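PDB 2OX9: collectin placenta 1 from Mus musculus, which is a scavenger receptor C-type lectin whose carbohydrate-recognition domain binds the leukocyte cell-surface glycan Lewis(x) with the help of calcium. Local coordinates for residues 32-42 against 124-132; 61-72 against 102-110. All blocks are in the same frame, centred on the assembly; numbering follows the deposited sequence.

Contact 1: 32-42 against 124-132; sequences FCEDKSSHLVF and NNFICEKER. With CA (calcium ion), chain L.
One face of the Phe32 ring receives the edge of Phe126 in an offset edge-to-face pair, planes 65° apart, with Phe126 CE1 3.3 Å from Phe32 CD2; the opposite face carries Lys36 NZ over its centre, and Cys128 SG sits at the edge. The imidazole of His39 is likewise flanked, by Glu129 O on one face and Phe42 CE1 on the other. His39 ND1 donates in its ring plane, but from above the carbonyl plane, to Leu40 O (2.7 Å), which helps to fix the ring's rotation. Beside the aromatic pair runs the disulfide, Cys33 SG to Cys128 SG at 2.0 Å, which ties helix 26-35 to strand 125-131, as is characteristic of the C-type lectin fold. A Schellman motif with Ser37 at C-prime ends that helix, and the chain enters the short antiparallel pairing of 39-40 with 125-131. His39 and Glu129 form its hydrogen-bonded pair, N to O in both directions, and Val41 N reaches Ile127 O at 2.7 Å. Glu129, its CG anti to the backbone N (chi1 172°) and its chain extended, carries the carboxylate past His39 to a calcium ion. Glu129 OE1 accepts from Phe42 N at 3.1 Å, nearly along the C-O axis, and binds the metal. Glu129 OE2 binds the calcium at 2.5 Å and takes a hydrogen bond from Lys15. Phe42 O, two waters, Asn44 and Glu48 complete the site.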
# COMPACT_ATOMS: atom_id res chain seq x y z
N PHE A 32 3.25 -1.82 12.12
CA PHE A 32 4.42 -0.94 12.17
C PHE A 32 4.02 0.52 12.03
O PHE A 32 4.45 1.37 12.80
CB PHE A 32 5.39 -1.33 11.06
CG PHE A 32 6.65 -0.53 11.04
CD1 PHE A 32 7.81 -1.02 11.61
CD2 PHE A 32 6.69 0.71 10.41
CE1 PHE A 32 9.01 -0.30 11.55
CE2 PHE A 32 7.87 1.44 10.34
CZ PHE A 32 9.03 0.94 10.91
N CYS A 33 3.20 0.81 11.02
CA CYS A 33 2.75 2.18 10.79
C CYS A 33 1.90 2.70 11.96
O CYS A 33 1.95 3.88 12.29
CB CYS A 33 1.93 2.28 9.50
SG CYS A 33 2.84 1.94 7.96
N GLU A 34 1.11 1.81 12.57
CA GLU A 34 0.27 2.22 13.69
C GLU A 34 1.14 2.64 14.88
O GLU A 34 0.80 3.57 15.61
CB GLU A 34 -0.66 1.07 14.10
CG GLU A 34 -1.65 0.68 13.01
CD GLU A 34 -2.50 -0.51 13.40
OE1 GLU A 34 -2.06 -1.29 14.28
OE2 GLU A 34 -3.60 -0.68 12.82
N ASP A 35 2.28 1.97 15.04
CA ASP A 35 3.20 2.29 16.12
C ASP A 35 3.82 3.67 15.92
O ASP A 35 4.33 4.27 16.87
CB ASP A 35 4.31 1.23 16.20
CG ASP A 35 5.55 1.72 16.95
OD1 ASP A 35 6.32 2.54 16.39
OD2 ASP A 35 5.77 1.28 18.10
N LYS A 36 3.77 4.16 14.68
CA LYS A 36 4.33 5.47 14.34
C LYS A 36 3.22 6.53 14.24
O LYS A 36 3.46 7.65 13.80
CB LYS A 36 5.04 5.40 12.99
CG LYS A 36 6.00 4.24 12.81
CD LYS A 36 7.14 4.29 13.80
CE LYS A 36 8.04 3.05 13.65
NZ LYS A 36 7.30 1.78 13.96
N SER A 37 2.01 6.17 14.66
CA SER A 37 0.87 7.07 14.58
C SER A 37 0.61 7.40 13.11
O SER A 37 0.35 8.55 12.75
CB SER A 37 1.14 8.36 15.37
OG SER A 37 1.32 8.09 16.75
N SER A 38 0.68 6.38 12.26
CA SER A 38 0.44 6.52 10.83
C SER A 38 -0.32 5.30 10.34
O SER A 38 -0.60 4.38 11.11
CB SER A 38 1.77 6.66 10.09
OG SER A 38 2.57 5.49 10.21
N HIS A 39 -0.64 5.28 9.05
CA HIS A 39 -1.33 4.14 8.46
C HIS A 39 -0.68 3.75 7.14
O HIS A 39 0.01 4.56 6.52
CB HIS A 39 -2.81 4.48 8.22
CG HIS A 39 -3.02 5.62 7.28
ND1 HIS A 39 -2.95 5.48 5.91
CD2 HIS A 39 -3.26 6.93 7.51
CE1 HIS A 39 -3.14 6.66 5.34
NE2 HIS A 39 -3.33 7.55 6.29
N LEU A 40 -0.86 2.50 6.73
CA LEU A 40 -0.31 2.08 5.43
C LEU A 40 -0.92 3.08 4.45
O LEU A 40 -2.11 3.37 4.51
CB LEU A 40 -0.74 0.65 5.11
CG LEU A 40 0.08 -0.44 5.80
CD1 LEU A 40 -0.59 -1.80 5.62
CD2 LEU A 40 1.49 -0.47 5.20
N VAL A 41 -0.10 3.61 3.56
CA VAL A 41 -0.51 4.63 2.61
C VAL A 41 -1.83 4.45 1.83
O VAL A 41 -2.14 3.38 1.29
CB VAL A 41 0.64 4.90 1.57
CG1 VAL A 41 0.66 3.80 0.50
CG2 VAL A 41 0.47 6.27 0.95
N PHE A 42 -2.60 5.54 1.78
CA PHE A 42 -3.85 5.59 1.02
C PHE A 42 -3.52 6.48 -0.17
O PHE A 42 -3.17 7.65 0.00
CB PHE A 42 -4.98 6.25 1.82
CG PHE A 42 -5.37 5.51 3.08
CD1 PHE A 42 -6.22 6.11 4.01
CD2 PHE A 42 -4.89 4.23 3.34
CE1 PHE A 42 -6.57 5.46 5.18
CE2 PHE A 42 -5.25 3.57 4.51
CZ PHE A 42 -6.09 4.19 5.43
N ASN A 124 6.86 -7.94 1.88
CA ASN A 124 7.09 -6.75 1.04
C ASN A 124 7.55 -5.55 1.86
O ASN A 124 7.45 -5.56 3.08
CB ASN A 124 5.78 -6.33 0.36
CG ASN A 124 5.44 -7.18 -0.84
OD1 ASN A 124 4.27 -7.32 -1.20
ND2 ASN A 124 6.46 -7.72 -1.49
N ASN A 125 8.06 -4.53 1.19
CA ASN A 125 8.43 -3.30 1.88
C ASN A 125 7.07 -2.62 2.00
O ASN A 125 6.05 -3.21 1.60
CB ASN A 125 9.37 -2.42 1.04
CG ASN A 125 10.80 -2.90 1.09
OD1 ASN A 125 11.12 -3.99 0.63
ND2 ASN A 125 11.68 -2.07 1.65
N PHE A 126 7.02 -1.41 2.55
CA PHE A 126 5.74 -0.75 2.69
C PHE A 126 5.86 0.76 2.79
O PHE A 126 6.97 1.31 2.84
CB PHE A 126 5.00 -1.31 3.92
CG PHE A 126 5.78 -1.21 5.20
CD1 PHE A 126 5.70 -0.07 6.00
CD2 PHE A 126 6.59 -2.26 5.63
CE1 PHE A 126 6.42 0.02 7.20
CE2 PHE A 126 7.31 -2.19 6.82
CZ PHE A 126 7.22 -1.04 7.61
N ILE A 127 4.72 1.43 2.83
CA ILE A 127 4.72 2.89 2.91
C ILE A 127 3.72 3.36 3.96
O ILE A 127 2.55 3.00 3.91
CB ILE A 127 4.30 3.53 1.56
CG1 ILE A 127 5.17 2.99 0.42
CG2 ILE A 127 4.42 5.05 1.66
CD1 ILE A 127 4.66 3.38 -0.94
N CYS A 128 4.19 4.18 4.90
CA CYS A 128 3.32 4.74 5.93
C CYS A 128 3.00 6.18 5.58
O CYS A 128 3.80 6.87 4.94
CB CYS A 128 3.98 4.73 7.31
SG CYS A 128 4.49 3.14 8.01
N GLU A 129 1.83 6.63 6.01
CA GLU A 129 1.41 7.99 5.74
C GLU A 129 0.78 8.63 6.98
O GLU A 129 0.07 7.97 7.75
CB GLU A 129 0.40 8.01 4.58
CG GLU A 129 -0.25 9.37 4.35
CD GLU A 129 -1.26 9.38 3.21
OE1 GLU A 129 -1.80 8.31 2.85
OE2 GLU A 129 -1.52 10.47 2.68
N LYS A 130 1.07 9.90 7.19
CA LYS A 130 0.49 10.62 8.32
C LYS A 130 0.54 12.12 8.10
O LYS A 130 1.14 12.60 7.15
CB LYS A 130 1.20 10.25 9.62
CG LYS A 130 2.64 10.74 9.78
CD LYS A 130 3.16 10.32 11.15
CE LYS A 130 4.56 10.84 11.43
NZ LYS A 130 5.02 10.43 12.80
N GLU A 131 -0.10 12.85 9.01
CA GLU A 131 -0.17 14.29 8.92
C GLU A 131 1.07 14.97 9.46
O GLU A 131 1.64 14.54 10.45
CB GLU A 131 -1.40 14.79 9.69
CG GLU A 131 -2.70 14.33 9.08
CD GLU A 131 -3.90 14.77 9.89
OE1 GLU A 131 -3.98 15.97 10.22
OE2 GLU A 131 -4.77 13.92 10.17
N ARG A 132 1.49 16.04 8.80
CA ARG A 132 2.65 16.78 9.26
C ARG A 132 2.16 17.59 10.45
O ARG A 132 1.08 18.18 10.39
CB ARG A 132 3.15 17.71 8.17
CG ARG A 132 4.16 18.75 8.64
CD ARG A 132 4.75 19.49 7.46
NE ARG A 132 3.71 20.09 6.63
CZ ARG A 132 3.91 20.55 5.40
NH1 ARG A 132 5.11 20.47 4.84
NH2 ARG A 132 2.90 21.09 4.72
CA CA L . -3.09 9.75 0.92
O HOH W 1 -3.60 11.92 1.08
O HOH W 2 -4.79 9.52 2.55

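Contact 2: 61-72 against 102-110. With CA (calcium ion), chain I; CA (calcium ion), chain K; CA (calcium ion), chain J; GAL (beta-D-galactopyranose), chain E.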
# COMPACT_ATOMS: atom_id res chain seq x y z
N SER A 61 8.55 -4.68 -3.68
CA SER A 61 7.17 -4.23 -3.82
C SER A 61 6.81 -3.50 -2.52
O SER A 61 7.40 -3.78 -1.48
CB SER A 61 6.22 -5.41 -4.00
OG SER A 61 6.64 -6.23 -5.08
N HIS A 62 5.85 -2.59 -2.58
CA HIS A 62 5.46 -1.83 -1.40
C HIS A 62 3.99 -1.96 -1.05
O HIS A 62 3.13 -1.58 -1.84
CB HIS A 62 5.77 -0.35 -1.58
CG HIS A 62 7.23 -0.01 -1.51
ND1 HIS A 62 8.08 -0.19 -2.58
CD2 HIS A 62 7.98 0.48 -0.50
CE1 HIS A 62 9.30 0.18 -2.23
NE2 HIS A 62 9.27 0.58 -0.97
N TRP A 63 3.71 -2.46 0.15
CA TRP A 63 2.33 -2.60 0.61
C TRP A 63 1.67 -1.21 0.70
O TRP A 63 2.32 -0.24 1.10
CB TRP A 63 2.30 -3.19 2.02
CG TRP A 63 2.63 -4.64 2.16
CD1 TRP A 63 3.51 -5.19 3.05
CD2 TRP A 63 1.98 -5.74 1.50
NE1 TRP A 63 3.45 -6.56 2.99
CE2 TRP A 63 2.52 -6.93 2.05
CE3 TRP A 63 1.00 -5.84 0.51
CZ2 TRP A 63 2.10 -8.21 1.64
CZ3 TRP A 63 0.58 -7.11 0.10
CH2 TRP A 63 1.14 -8.28 0.67
N ILE A 64 0.39 -1.12 0.33
CA ILE A 64 -0.36 0.13 0.49
C ILE A 64 -1.59 -0.28 1.31
O ILE A 64 -1.91 -1.46 1.40
CB ILE A 64 -0.78 0.78 -0.87
CG1 ILE A 64 -1.69 -0.16 -1.66
CG2 ILE A 64 0.47 1.16 -1.68
CD1 ILE A 64 -2.28 0.51 -2.90
N GLY A 65 -2.28 0.68 1.93
CA GLY A 65 -3.41 0.35 2.79
C GLY A 65 -4.72 -0.02 2.12
O GLY A 65 -5.77 0.54 2.46
N LEU A 66 -4.67 -1.00 1.22
CA LEU A 66 -5.85 -1.44 0.46
C LEU A 66 -6.02 -2.96 0.50
O LEU A 66 -5.08 -3.69 0.21
CB LEU A 66 -5.69 -1.01 -0.99
CG LEU A 66 -6.91 -1.16 -1.88
CD1 LEU A 66 -7.91 -0.09 -1.47
CD2 LEU A 66 -6.55 -1.00 -3.35
N THR A 67 -7.23 -3.42 0.82
CA THR A 67 -7.49 -4.86 0.86
C THR A 67 -8.94 -5.17 0.48
O THR A 67 -9.79 -4.28 0.43
CB THR A 67 -7.29 -5.47 2.28
OG1 THR A 67 -8.36 -5.06 3.13
CG2 THR A 67 -5.98 -5.02 2.89
N ASP A 68 -9.21 -6.45 0.21
CA ASP A 68 -10.56 -6.89 -0.12
C ASP A 68 -10.83 -8.18 0.67
O ASP A 68 -11.47 -9.11 0.19
CB ASP A 68 -10.70 -7.12 -1.64
CG ASP A 68 -10.00 -8.37 -2.14
OD1 ASP A 68 -9.03 -8.81 -1.50
OD2 ASP A 68 -10.40 -8.91 -3.19
N SER A 69 -10.32 -8.20 1.90
CA SER A 69 -10.48 -9.33 2.80
C SER A 69 -11.90 -9.41 3.34
O SER A 69 -12.43 -10.50 3.55
CB SER A 69 -9.52 -9.23 3.99
OG SER A 69 -8.17 -9.29 3.57
N GLU A 70 -12.50 -8.25 3.58
CA GLU A 70 -13.86 -8.18 4.11
C GLU A 70 -14.83 -8.86 3.15
O GLU A 70 -15.68 -9.65 3.56
CB GLU A 70 -14.27 -6.72 4.31
CG GLU A 70 -15.01 -6.44 5.62
CD GLU A 70 -15.64 -5.06 5.66
OE1 GLU A 70 -14.93 -4.05 5.45
OE2 GLU A 70 -16.87 -4.97 5.92
N GLN A 71 -14.70 -8.53 1.87
CA GLN A 71 -15.55 -9.10 0.83
C GLN A 71 -14.77 -9.11 -0.48
O GLN A 71 -14.46 -8.06 -1.04
CB GLN A 71 -16.82 -8.27 0.67
CG GLN A 71 -17.91 -8.94 -0.16
CD GLN A 71 -19.20 -8.14 -0.20
OE1 GLN A 71 -19.77 -7.81 0.85
NE2 GLN A 71 -19.67 -7.83 -1.40
N GLU A 72 -14.43 -10.30 -0.95
CA GLU A 72 -13.67 -10.46 -2.18
C GLU A 72 -14.14 -9.51 -3.28
O GLU A 72 -15.35 -9.37 -3.53
CB GLU A 72 -13.77 -11.92 -2.66
CG GLU A 72 -12.92 -12.27 -3.87
CD GLU A 72 -11.44 -11.98 -3.66
OE1 GLU A 72 -10.94 -12.21 -2.54
OE2 GLU A 72 -10.78 -11.53 -4.62
N PRO A 102 -7.66 -18.26 0.35
CA PRO A 102 -8.35 -16.97 0.27
C PRO A 102 -7.93 -16.10 -0.91
O PRO A 102 -8.50 -15.03 -1.14
CB PRO A 102 -8.02 -16.32 1.61
CG PRO A 102 -6.63 -16.81 1.86
CD PRO A 102 -6.71 -18.27 1.49
N GLY A 103 -6.92 -16.56 -1.66
CA GLY A 103 -6.45 -15.82 -2.81
C GLY A 103 -5.51 -14.68 -2.45
O GLY A 103 -4.63 -14.84 -1.60
N GLU A 104 -5.69 -13.54 -3.10
CA GLU A 104 -4.87 -12.36 -2.87
C GLU A 104 -5.80 -11.24 -2.43
O GLU A 104 -6.63 -10.77 -3.21
CB GLU A 104 -4.12 -11.98 -4.15
CG GLU A 104 -3.24 -13.11 -4.68
CD GLU A 104 -2.37 -12.70 -5.86
OE1 GLU A 104 -2.92 -12.36 -6.92
OE2 GLU A 104 -1.13 -12.72 -5.72
N ASP A 105 -5.66 -10.80 -1.19
CA ASP A 105 -6.53 -9.76 -0.66
C ASP A 105 -5.82 -8.52 -0.13
O ASP A 105 -6.43 -7.70 0.56
CB ASP A 105 -7.40 -10.36 0.45
CG ASP A 105 -8.19 -11.58 -0.01
OD1 ASP A 105 -8.21 -11.87 -1.23
OD2 ASP A 105 -8.79 -12.25 0.87
N CYS A 106 -4.54 -8.39 -0.47
CA CYS A 106 -3.74 -7.26 -0.01
C CYS A 106 -3.08 -6.60 -1.22
O CYS A 106 -2.56 -7.28 -2.09
CB CYS A 106 -2.70 -7.77 1.00
SG CYS A 106 -3.46 -8.16 2.63
N ALA A 107 -3.11 -5.27 -1.27
CA ALA A 107 -2.54 -4.55 -2.41
C ALA A 107 -1.16 -3.97 -2.17
O ALA A 107 -0.81 -3.61 -1.04
CB ALA A 107 -3.49 -3.43 -2.84
N GLY A 108 -0.39 -3.87 -3.25
CA GLY A 108 0.96 -3.33 -3.20
C GLY A 108 1.42 -2.78 -4.54
O GLY A 108 0.86 -3.11 -5.59
N LEU A 109 2.44 -1.93 -4.49
CA LEU A 109 3.00 -1.31 -5.68
C LEU A 109 4.11 -2.16 -6.30
O LEU A 109 5.03 -2.60 -5.61
CB LEU A 109 3.57 0.08 -5.31
CG LEU A 109 2.64 1.03 -4.56
CD1 LEU A 109 3.34 2.33 -4.23
CD2 LEU A 109 1.43 1.31 -5.40
N ILE A 110 4.01 -2.41 -7.60
CA ILE A 110 5.02 -3.19 -8.30
C ILE A 110 5.73 -2.31 -9.34
O ILE A 110 5.86 -1.10 -9.14
CB ILE A 110 4.42 -4.45 -8.97
CG1 ILE A 110 3.20 -4.07 -9.81
CG2 ILE A 110 4.05 -5.48 -7.90
CD1 ILE A 110 2.61 -5.23 -10.57
CA CA I . -8.93 -10.81 -3.28
CA CA K . -10.11 -13.34 -0.70
CA CA J . -2.20 -10.47 -8.26
C1 GAL E . 2.59 -12.49 -9.89
C2 GAL E . 1.85 -11.60 -8.90
C3 GAL E . 0.60 -12.31 -8.37
C4 GAL E . -0.26 -12.84 -9.52
C5 GAL E . 0.60 -13.66 -10.50
C6 GAL E . -0.18 -14.10 -11.73
O2 GAL E . 2.70 -11.27 -7.82
O3 GAL E . -0.16 -11.39 -7.60
O4 GAL E . -0.85 -11.75 -10.21
O5 GAL E . 1.72 -12.89 -10.96
O6 GAL E . 0.51 -15.11 -12.44
O HOH W 3 7.38 -0.85 -5.49
O HOH W 4 -11.64 -12.08 0.04
O HOH W 5 -8.13 -12.08 3.32
O HOH W 6 -8.03 -10.39 -5.72
O HOH W 7 -11.35 -15.12 -1.97
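Strands 62-64 and 106-109 run antiparallel, His62 with Leu109 as the hydrogen-bonded pair, and a beta bulge, with an inverse gamma turn at Gly65, shifts the register by two before Thr67 meets Cys106. Trp63 and Cys106 share a face, Trp63 CZ3 3.5 Å from Cys106 CB. The Ile64 and Leu109 side chains cross at about a right angle, Ile64 CG2 3.6 Å from Leu109 CG, and Leu66 CB packs on Ala107 CB. Beyond the strands, calcium-bound loops lead to the sugar site of the C-type lectin carbohydrate-recognition domain. Both carboxylate oxygens of Asp68 grip a first calcium, and Asp68 OD2 also accepts from Ser73 N; Glu104 O, Asn95 and a water join that site. A second is held by Pro102 O, Asp105 OD2 and two waters. Asp105 OD1 bridges these ions, and Glu72 OE1 also bridges both, the bend in the Glu72 chain (chi2 57°) turning its carboxylate back to them. Glu104 OE1 lies 2.4 Å from a third calcium, which holds galactose O3 and O4 and is completed by Gln92, Asp94, Asn116 and Asp117; Trp96 is another polar partner of Glu104. Strand 115-118 flanks 106-109, strand 125-131 flanks 62-64, and Ala29 of helix 26-35 packs on Trp63.

In the fold
Contacts 1 and 2 draw on the same sheet, in which strands 125-131 and 62-64 are neighbours. Asn125 N and Ser61 O, 2.8 Å apart, probably hydrogen-bond, and beyond the strands Val41 O and Gly65 N, also 2.8 Å apart, probably do too. Contact 2, nested within the loop that contact 1 closes, is the more buried; contact 1 is only partly so. Their centres lie about 15 Å apart, on opposite sides of the chain's centre. Contact 1 combines a covalent crosslink and aromatic packing with one calcium ion, whereas contact 2 passes from largely apolar strand packing, Trp63 included, to clustered carboxylates and the sugar-binding calcium.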